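Local atomic coordinates of extracellular ligand-binding receptor (Rhodopseudomonas palustris, PDB entry 4F06), a protein that probably serves as the solute-binding component of an ABC transporter, capturing lignin-derived aromatic acids such as p-hydroxybenzoic acid for uptake. Residues A[86-89]-A[90-94]; A[119-123]-A[124-128]; A[210-213]-A[214-218]; A[266-269]-A[270-273]. One frame throughout, in Å; residues are numbered along the deposited sequence.

Contact 1 of 4, residues A[86-89]-A[90-94]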
# COMPACT_ATOMS: atom_id res chain seq x y z
N MSE A 86 7.56 10.36 6.38
CA MSE A 86 7.47 11.61 7.13
C MSE A 86 8.79 12.30 7.33
O MSE A 86 8.84 13.53 7.37
CB MSE A 86 6.82 11.34 8.49
CG MSE A 86 5.37 10.86 8.48
SE MSE A 86 4.17 12.21 7.89
CE MSE A 86 2.51 11.32 8.48
N ALA A 87 9.87 11.53 7.46
CA ALA A 87 11.20 12.11 7.65
C ALA A 87 11.70 12.79 6.38
O ALA A 87 12.41 13.80 6.46
CB ALA A 87 12.16 11.01 8.08
N VAL A 88 11.33 12.27 5.22
CA VAL A 88 11.83 12.79 3.94
C VAL A 88 10.98 14.00 3.47
O VAL A 88 11.51 14.94 2.90
CB VAL A 88 11.84 11.67 2.87
CG1 VAL A 88 12.23 12.24 1.52
CG2 VAL A 88 12.82 10.60 3.31
N ALA A 89 9.67 13.98 3.77
CA ALA A 89 8.74 15.01 3.26
C ALA A 89 9.21 16.47 3.42
O ALA A 89 9.12 17.23 2.46
CB ALA A 89 7.38 14.81 3.92
N PRO A 90 9.70 16.87 4.62
CA PRO A 90 10.01 18.31 4.82
C PRO A 90 11.24 18.74 3.97
O PRO A 90 11.46 19.94 3.84
CB PRO A 90 10.19 18.47 6.37
CG PRO A 90 10.39 17.10 6.86
CD PRO A 90 9.81 16.11 5.89
N LEU A 91 12.03 17.83 3.36
CA LEU A 91 13.25 18.14 2.58
C LEU A 91 12.89 18.62 1.19
O LEU A 91 13.69 19.27 0.52
CB LEU A 91 14.21 16.85 2.42
CG LEU A 91 14.60 16.10 3.66
CD1 LEU A 91 15.38 14.91 3.20
CD2 LEU A 91 15.46 17.02 4.50
N LEU A 92 11.75 18.16 0.70
CA LEU A 92 11.52 18.11 -0.75
C LEU A 92 11.40 19.47 -1.39
O LEU A 92 11.94 19.69 -2.48
CB LEU A 92 10.25 17.32 -1.06
CG LEU A 92 10.22 15.87 -0.52
CD1 LEU A 92 8.82 15.31 -0.70
CD2 LEU A 92 11.31 15.03 -1.21
N GLN A 93 10.69 20.40 -0.72
CA GLN A 93 10.42 21.64 -1.39
C GLN A 93 11.71 22.47 -1.53
O GLN A 93 12.03 23.00 -2.62
CB GLN A 93 9.34 22.41 -0.67
CG GLN A 93 8.94 23.71 -1.36
CD GLN A 93 7.80 24.39 -0.66
OE1 GLN A 93 7.46 24.10 0.49
NE2 GLN A 93 7.18 25.35 -1.36
N GLU A 94 12.50 22.57 -0.46
CA GLU A 94 13.78 23.29 -0.54
C GLU A 94 14.71 22.63 -1.55
O GLU A 94 15.47 23.33 -2.26
CB GLU A 94 14.42 23.42 0.86
CG GLU A 94 15.73 24.20 0.88
CD GLU A 94 15.55 25.67 0.55
OE1 GLU A 94 14.40 26.18 0.54
OE2 GLU A 94 16.59 26.33 0.35
O HOH W 1 8.71 19.69 1.23

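Contact 2 of 4, residues A[119-123]-A[124-128]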
# COMPACT_ATOMS: atom_id res chain seq x y z
N THR A 119 0.88 6.95 -5.21
CA THR A 119 0.27 5.98 -6.14
C THR A 119 -0.03 4.66 -5.43
O THR A 119 -0.37 3.67 -6.11
CB THR A 119 1.19 5.71 -7.35
OG1 THR A 119 2.46 5.29 -6.85
CG2 THR A 119 1.36 6.97 -8.20
N SER A 120 0.02 4.65 -4.10
CA SER A 120 -0.30 3.42 -3.37
C SER A 120 -1.76 3.44 -2.93
O SER A 120 -2.64 3.05 -3.72
CB SER A 120 0.69 3.19 -2.22
OG SER A 120 0.65 4.33 -1.33
N PHE A 121 -2.05 3.93 -1.70
CA PHE A 121 -3.38 3.83 -1.08
C PHE A 121 -3.28 4.59 0.21
O PHE A 121 -2.17 4.90 0.68
CB PHE A 121 -3.80 2.34 -0.83
CG PHE A 121 -2.79 1.55 0.01
CD1 PHE A 121 -1.64 1.03 -0.64
CD2 PHE A 121 -2.96 1.34 1.37
CE1 PHE A 121 -0.70 0.27 0.08
CE2 PHE A 121 -2.02 0.59 2.10
CZ PHE A 121 -0.90 0.09 1.46
N THR A 122 -4.43 4.84 0.83
CA THR A 122 -4.42 5.23 2.26
C THR A 122 -5.19 4.23 3.10
O THR A 122 -6.00 3.42 2.60
CB THR A 122 -4.93 6.66 2.58
OG1 THR A 122 -6.36 6.68 2.52
CG2 THR A 122 -4.30 7.67 1.65
N MSE A 123 -4.91 4.23 4.39
CA MSE A 123 -5.63 3.37 5.30
C MSE A 123 -7.11 3.70 5.36
O MSE A 123 -7.95 2.82 5.32
CB MSE A 123 -5.02 3.42 6.69
CG MSE A 123 -3.53 3.02 6.70
SE MSE A 123 -3.15 1.30 5.90
CE MSE A 123 -4.43 0.25 6.89
N PHE A 124 -7.45 4.99 5.45
CA PHE A 124 -8.87 5.35 5.40
C PHE A 124 -9.56 4.88 4.12
O PHE A 124 -10.71 4.43 4.14
CB PHE A 124 -9.00 6.88 5.47
CG PHE A 124 -9.25 7.41 6.86
CD1 PHE A 124 -8.18 7.62 7.75
CD2 PHE A 124 -10.54 7.82 7.27
CE1 PHE A 124 -8.43 8.14 9.03
CE2 PHE A 124 -10.74 8.35 8.55
CZ PHE A 124 -9.69 8.50 9.42
N GLN A 125 -8.84 5.01 3.00
CA GLN A 125 -9.39 4.64 1.70
C GLN A 125 -9.83 3.16 1.66
O GLN A 125 -10.92 2.85 1.20
CB GLN A 125 -8.34 4.91 0.64
CG GLN A 125 -8.80 4.71 -0.81
CD GLN A 125 -7.70 5.20 -1.74
OE1 GLN A 125 -6.50 4.87 -1.55
NE2 GLN A 125 -8.07 5.99 -2.72
N ASN A 126 -8.99 2.26 2.18
CA ASN A 126 -9.32 0.84 2.21
C ASN A 126 -10.19 0.45 3.41
O ASN A 126 -10.95 -0.52 3.34
CB ASN A 126 -8.06 -0.04 2.20
CG ASN A 126 -7.34 -0.06 0.86
OD1 ASN A 126 -6.06 -0.09 0.79
ND2 ASN A 126 -8.11 -0.11 -0.19
N THR A 127 -10.10 1.20 4.52
CA THR A 127 -10.82 0.80 5.75
C THR A 127 -12.29 1.18 5.75
O THR A 127 -13.13 0.45 6.30
CB THR A 127 -10.11 1.39 6.98
OG1 THR A 127 -8.80 0.84 7.07
CG2 THR A 127 -10.86 1.04 8.28
N VAL A 128 -12.64 2.33 5.16
CA VAL A 128 -14.07 2.71 5.16
C VAL A 128 -14.89 1.58 4.48
O VAL A 128 -15.92 1.19 5.03
CB VAL A 128 -14.22 4.10 4.52
CG1 VAL A 128 -15.67 4.38 4.11
CG2 VAL A 128 -13.73 5.17 5.51

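Contact 3 of 4, residues A[210-213]-A[214-218]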
# COMPACT_ATOMS: atom_id res chain seq x y z
N GLY A 210 2.38 -13.56 11.30
CA GLY A 210 2.22 -13.99 12.71
C GLY A 210 0.84 -13.81 13.23
O GLY A 210 0.31 -14.69 13.90
N PHE A 211 0.21 -12.68 12.91
CA PHE A 211 -1.13 -12.42 13.42
C PHE A 211 -2.11 -13.45 12.84
O PHE A 211 -2.89 -14.03 13.58
CB PHE A 211 -1.56 -10.97 13.06
CG PHE A 211 -2.90 -10.60 13.63
CD1 PHE A 211 -4.08 -10.96 12.99
CD2 PHE A 211 -2.97 -9.86 14.82
CE1 PHE A 211 -5.31 -10.60 13.58
CE2 PHE A 211 -4.18 -9.46 15.36
CZ PHE A 211 -5.37 -9.84 14.73
N VAL A 212 -2.06 -13.69 11.54
CA VAL A 212 -3.04 -14.61 10.93
C VAL A 212 -2.83 -16.04 11.47
O VAL A 212 -3.80 -16.75 11.75
CB VAL A 212 -2.98 -14.54 9.40
CG1 VAL A 212 -3.84 -15.64 8.76
CG2 VAL A 212 -3.49 -13.16 8.96
N LYS A 213 -1.56 -16.46 11.55
CA LYS A 213 -1.31 -17.81 12.05
C LYS A 213 -1.81 -17.95 13.48
O LYS A 213 -2.35 -18.99 13.83
CB LYS A 213 0.16 -18.12 11.94
CG LYS A 213 0.58 -18.48 10.53
CD LYS A 213 2.07 -18.81 10.48
CE LYS A 213 2.51 -19.44 9.15
NZ LYS A 213 2.10 -20.89 9.02
N ALA A 214 -1.65 -16.93 14.33
CA ALA A 214 -2.16 -17.00 15.70
C ALA A 214 -3.68 -17.03 15.74
O ALA A 214 -4.26 -17.71 16.60
CB ALA A 214 -1.63 -15.84 16.50
N TYR A 215 -4.32 -16.26 14.87
CA TYR A 215 -5.81 -16.22 14.78
C TYR A 215 -6.34 -17.64 14.48
O TYR A 215 -7.32 -18.12 15.09
CB TYR A 215 -6.19 -15.18 13.71
CG TYR A 215 -7.55 -15.30 13.12
CD1 TYR A 215 -8.67 -14.98 13.88
CD2 TYR A 215 -7.71 -15.68 11.81
CE1 TYR A 215 -9.96 -15.09 13.36
CE2 TYR A 215 -8.99 -15.76 11.23
CZ TYR A 215 -10.11 -15.46 12.01
OH TYR A 215 -11.35 -15.58 11.43
N ILE A 216 -5.69 -18.32 13.54
CA ILE A 216 -6.09 -19.69 13.18
C ILE A 216 -5.70 -20.67 14.28
O ILE A 216 -6.53 -21.49 14.72
CB ILE A 216 -5.43 -20.10 11.86
CG1 ILE A 216 -5.92 -19.23 10.70
CG2 ILE A 216 -5.63 -21.59 11.59
CD1 ILE A 216 -5.03 -19.32 9.49
N ASP A 217 -4.45 -20.60 14.75
CA ASP A 217 -3.94 -21.67 15.62
C ASP A 217 -4.52 -21.62 17.03
O ASP A 217 -4.48 -22.62 17.72
CB ASP A 217 -2.40 -21.64 15.67
CG ASP A 217 -1.75 -22.01 14.34
OD1 ASP A 217 -2.42 -22.48 13.40
OD2 ASP A 217 -0.53 -21.77 14.20
N ASN A 218 -4.98 -20.44 17.47
CA ASN A 218 -5.71 -20.29 18.70
C ASN A 218 -7.18 -20.56 18.57
O ASN A 218 -7.91 -20.48 19.57
CB ASN A 218 -5.43 -18.95 19.38
CG ASN A 218 -4.00 -18.85 19.88
OD1 ASN A 218 -3.11 -18.29 19.21
ND2 ASN A 218 -3.76 -19.43 21.03

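Contact 4 of 4, residues A[266-269]-A[270-273]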
# COMPACT_ATOMS: atom_id res chain seq x y z
N ALA A 266 -1.71 -7.84 -18.86
CA ALA A 266 -0.54 -7.33 -19.53
C ALA A 266 0.57 -7.00 -18.51
O ALA A 266 1.74 -7.28 -18.75
CB ALA A 266 -0.92 -6.08 -20.33
N PHE A 267 0.20 -6.41 -17.38
CA PHE A 267 1.16 -6.07 -16.32
C PHE A 267 1.83 -7.33 -15.80
O PHE A 267 3.05 -7.33 -15.62
CB PHE A 267 0.37 -5.39 -15.20
CG PHE A 267 1.15 -5.09 -13.93
CD1 PHE A 267 2.33 -4.30 -13.96
CD2 PHE A 267 0.68 -5.55 -12.70
CE1 PHE A 267 3.01 -4.00 -12.79
CE2 PHE A 267 1.35 -5.23 -11.53
CZ PHE A 267 2.52 -4.49 -11.57
N LEU A 268 1.07 -8.41 -15.55
CA LEU A 268 1.69 -9.64 -15.06
C LEU A 268 2.67 -10.19 -16.10
O LEU A 268 3.76 -10.67 -15.74
CB LEU A 268 0.59 -10.65 -14.72
CG LEU A 268 -0.31 -10.24 -13.54
CD1 LEU A 268 -1.36 -11.31 -13.29
CD2 LEU A 268 0.44 -9.91 -12.24
N ALA A 269 2.31 -10.14 -17.38
CA ALA A 269 3.24 -10.58 -18.42
C ALA A 269 4.52 -9.74 -18.41
O ALA A 269 5.63 -10.26 -18.59
CB ALA A 269 2.54 -10.52 -19.78
N LEU A 270 4.37 -8.42 -18.23
CA LEU A 270 5.54 -7.53 -18.20
C LEU A 270 6.38 -7.81 -16.97
O LEU A 270 7.61 -7.74 -17.04
CB LEU A 270 5.09 -6.07 -18.23
CG LEU A 270 4.51 -5.62 -19.57
CD1 LEU A 270 3.73 -4.30 -19.42
CD2 LEU A 270 5.62 -5.48 -20.63
N LEU A 271 5.75 -8.09 -15.81
CA LEU A 271 6.54 -8.47 -14.63
C LEU A 271 7.38 -9.70 -14.91
O LEU A 271 8.56 -9.75 -14.57
CB LEU A 271 5.59 -8.73 -13.45
CG LEU A 271 5.03 -7.47 -12.83
CD1 LEU A 271 3.80 -7.82 -11.98
CD2 LEU A 271 6.07 -6.78 -11.96
N GLN A 272 6.79 -10.70 -15.56
CA GLN A 272 7.52 -11.91 -15.88
C GLN A 272 8.66 -11.59 -16.89
O GLN A 272 9.78 -12.12 -16.76
CB GLN A 272 6.59 -12.98 -16.47
CG GLN A 272 5.62 -13.55 -15.43
CD GLN A 272 4.63 -14.50 -16.03
OE1 GLN A 272 4.03 -14.20 -17.07
NE2 GLN A 272 4.43 -15.66 -15.40
N LYS A 273 8.35 -10.77 -17.90
CA LYS A 273 9.33 -10.35 -18.92
C LYS A 273 10.47 -9.48 -18.33
O LYS A 273 11.62 -9.63 -18.73
CB LYS A 273 8.63 -9.67 -20.11
CG LYS A 273 9.60 -9.23 -21.18
CD LYS A 273 8.93 -8.70 -22.45
CE LYS A 273 10.01 -8.36 -23.46
NZ LYS A 273 9.45 -7.69 -24.65

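Contact 1 of 4, residues A[86-89]-A[90-94]
Backbone bonds of i to i+3 spacing carry the chain across Pro90: Leu91 N donates to Val88 O at 3.0 Å, and Leu92 N reaches Ala89 O at a longer 3.3 Å. Pro90 has no N-H to offer, and its ring fills the place where one would point: CD lies 3.1 Å from Met86 O and 3.4 Å from Ala89 CB, the latter a close approach that the Ala-Pro peptide link itself imposes. A water bridges the next step, donating a hydrogen bond to Ala89 O and accepting one from Gln93 N. Val88 CG1, anti to the backbone N (chi1 175°), is carried along the chain to Leu92 CD2, 4.0 Å away, and the two branches pack at a slant. Both residues also touch Met99 of strand 99-101, while Val88 and Leu91 rest on helix 57-69. Met86, built as selenomethionine, turns instead to the loop at Ser108 and Ile109. The arrangement is that of a proline within a helical connection whose bonds here are i to i+3, joining helix 82-88 to helix 92-95 beside strands 99-101 and 116-118 of a mixed sheet in the periplasmic binding protein fold.

Contact 2 of 4, residues A[119-123]-A[124-128]
Thr122, the N-cap of helix 123-136, and Gln125 in its first turn exchange side-chain-to-backbone bonds. Thr122 OG1 accepts from Gln125 N at 3.0 Å, and the Gln125 side chain answers by taking Thr122 N on OE1 at 3.2 Å, which makes a capping box. Gln125 sends CG away from its own amide nitrogen (chi1 -174°) and stays extended beyond it, reaching back across the Thr122 side chain at about a right angle. Both polar ends have further partners: OG1 bonds to Asp365, OE1 to His335 and Gln338, and NE2 to the carbonyls of Gln363 and Ile336.

The backbone then takes over. Asn126 N bonds to Thr122 O, and Met123 O is gripped twice by Thr127, through N and through the hydroxyl OG1, each at 2.8 Å. The hydroxyl comes from above the carbonyl plane.

Non-bonded packing involves Phe121, whose CD2 lies 3.5 Å from Asn126 OD1; ring and amide planes are 33° apart. The same ring touches the bound p-hydroxybenzoic acid and meets His254.

In chemical terms, the first turn's amides at Gln125 and Asn126 are satisfied within a buried setting, and a residue of the ligand pocket is followed directly by a cap tied to strand 336-348, which probably helps keep the backbone beside Phe121 in place.

Contact 3 of 4, residues A[210-213]-A[214-218]
This is a turn-to-turn contact within one helix, 206-217, the connecting helix of the beta-alpha-beta unit formed with strands 197-201 and 226-230. Four successive i to i+4 bonds hold it: Ala214 N to Gly210 O, Tyr215 N to Phe211 O, Ile216 N to Val212 O and Asp217 N to Lys213 O, the last at 2.8 Å. This is the pattern of regular alpha-helix.

Among side chains, Val212 and Ile216 meet one turn apart, CG1 to CD1 at 3.9 Å. With chi1 at 171° Val212 CG1 lies opposite its own N, on the side of the next turn, where Ile216 CD1 meets it; that CD1 also passes 3.6 Å from Val212 O. Tyr215 sets its ring edge near that same oxygen, with CD2 at 4.1 Å, before its OH goes on to bond to Val225 O. On the outer side Asp217 folds back over the turn, its CG 3.1 Å from Lys213 O. The charges of Lys213 and Asp217 do not meet, NZ and OD2 being 5.9 Å apart; NZ bonds instead to Asn241 O.

Around the helix, Phe211 and Tyr215 lie against strand 197-201 and Met187 of helix 184-193, while Val212 and Ile216 face Ile242 of helix 239-242.

Contact 4 of 4, residues A[266-269]-A[270-273]
The backbone of 266-273 is unbroken alpha-helix, with four consecutive i to i+4 bonds across the junction: Leu270 N to Ala266 O, Leu271 N to Phe267 O, Gln272 N to Leu268 O and Lys273 N to Ala269 O. The Leu271 to Phe267 bond is short, 2.8 Å from N to O.

One turn up from Phe267, Leu271 lays a methyl over the aromatic ring. Its CD1 sits 3.7 Å from the ring centroid and 18° off the normal, a CH-pi contact displaced toward CE2 and CZ, each 3.6 Å from the methyl. Phe267 swings its ring into place with CG opposite the backbone N (chi1 174°), which directs it along the helix beneath the leucine. The same methyl also meets CD2 of Leu268 at 4.0 Å, so a single branch of Leu271 is shared between a ring and a second leucine. On another flank Leu270 curls back over the preceding turn, CG 3.3 Å from Ala266 O. Gln272 folds similarly, with CG 3.4 Å from Leu268 O.

Seen in the fold, helix 262-273 packs by this apolar side on two others: Leu270 and Leu271 both touch Ala31 of helix 19-36, whereas Phe267 lies on helix 283-301, where its ring meets Tyr289 edge-to-face.

The four contacts follow one another along the chain without touching. Contact 2 lies nearest the middle, its centre about 8 Å from the chain's, and includes a residue of the ligand pocket; the centres of the other three lie 20 to 22 Å from it. Contacts 1 and 3 are on opposite sides of the chain's centre, centres about 38 Å apart: contact 1 packs against the sheet containing strands 99-101 and 116-118, contact 3 against that containing strand 197-201. Contact 2 follows strand 116-118 of the first sheet and leads into a helix that touches the second, bridging the halves as in a two-lobed binding protein. Contact 4, about 25 Å from contact 2 between centres, packs on helices 19-36 and 283-301.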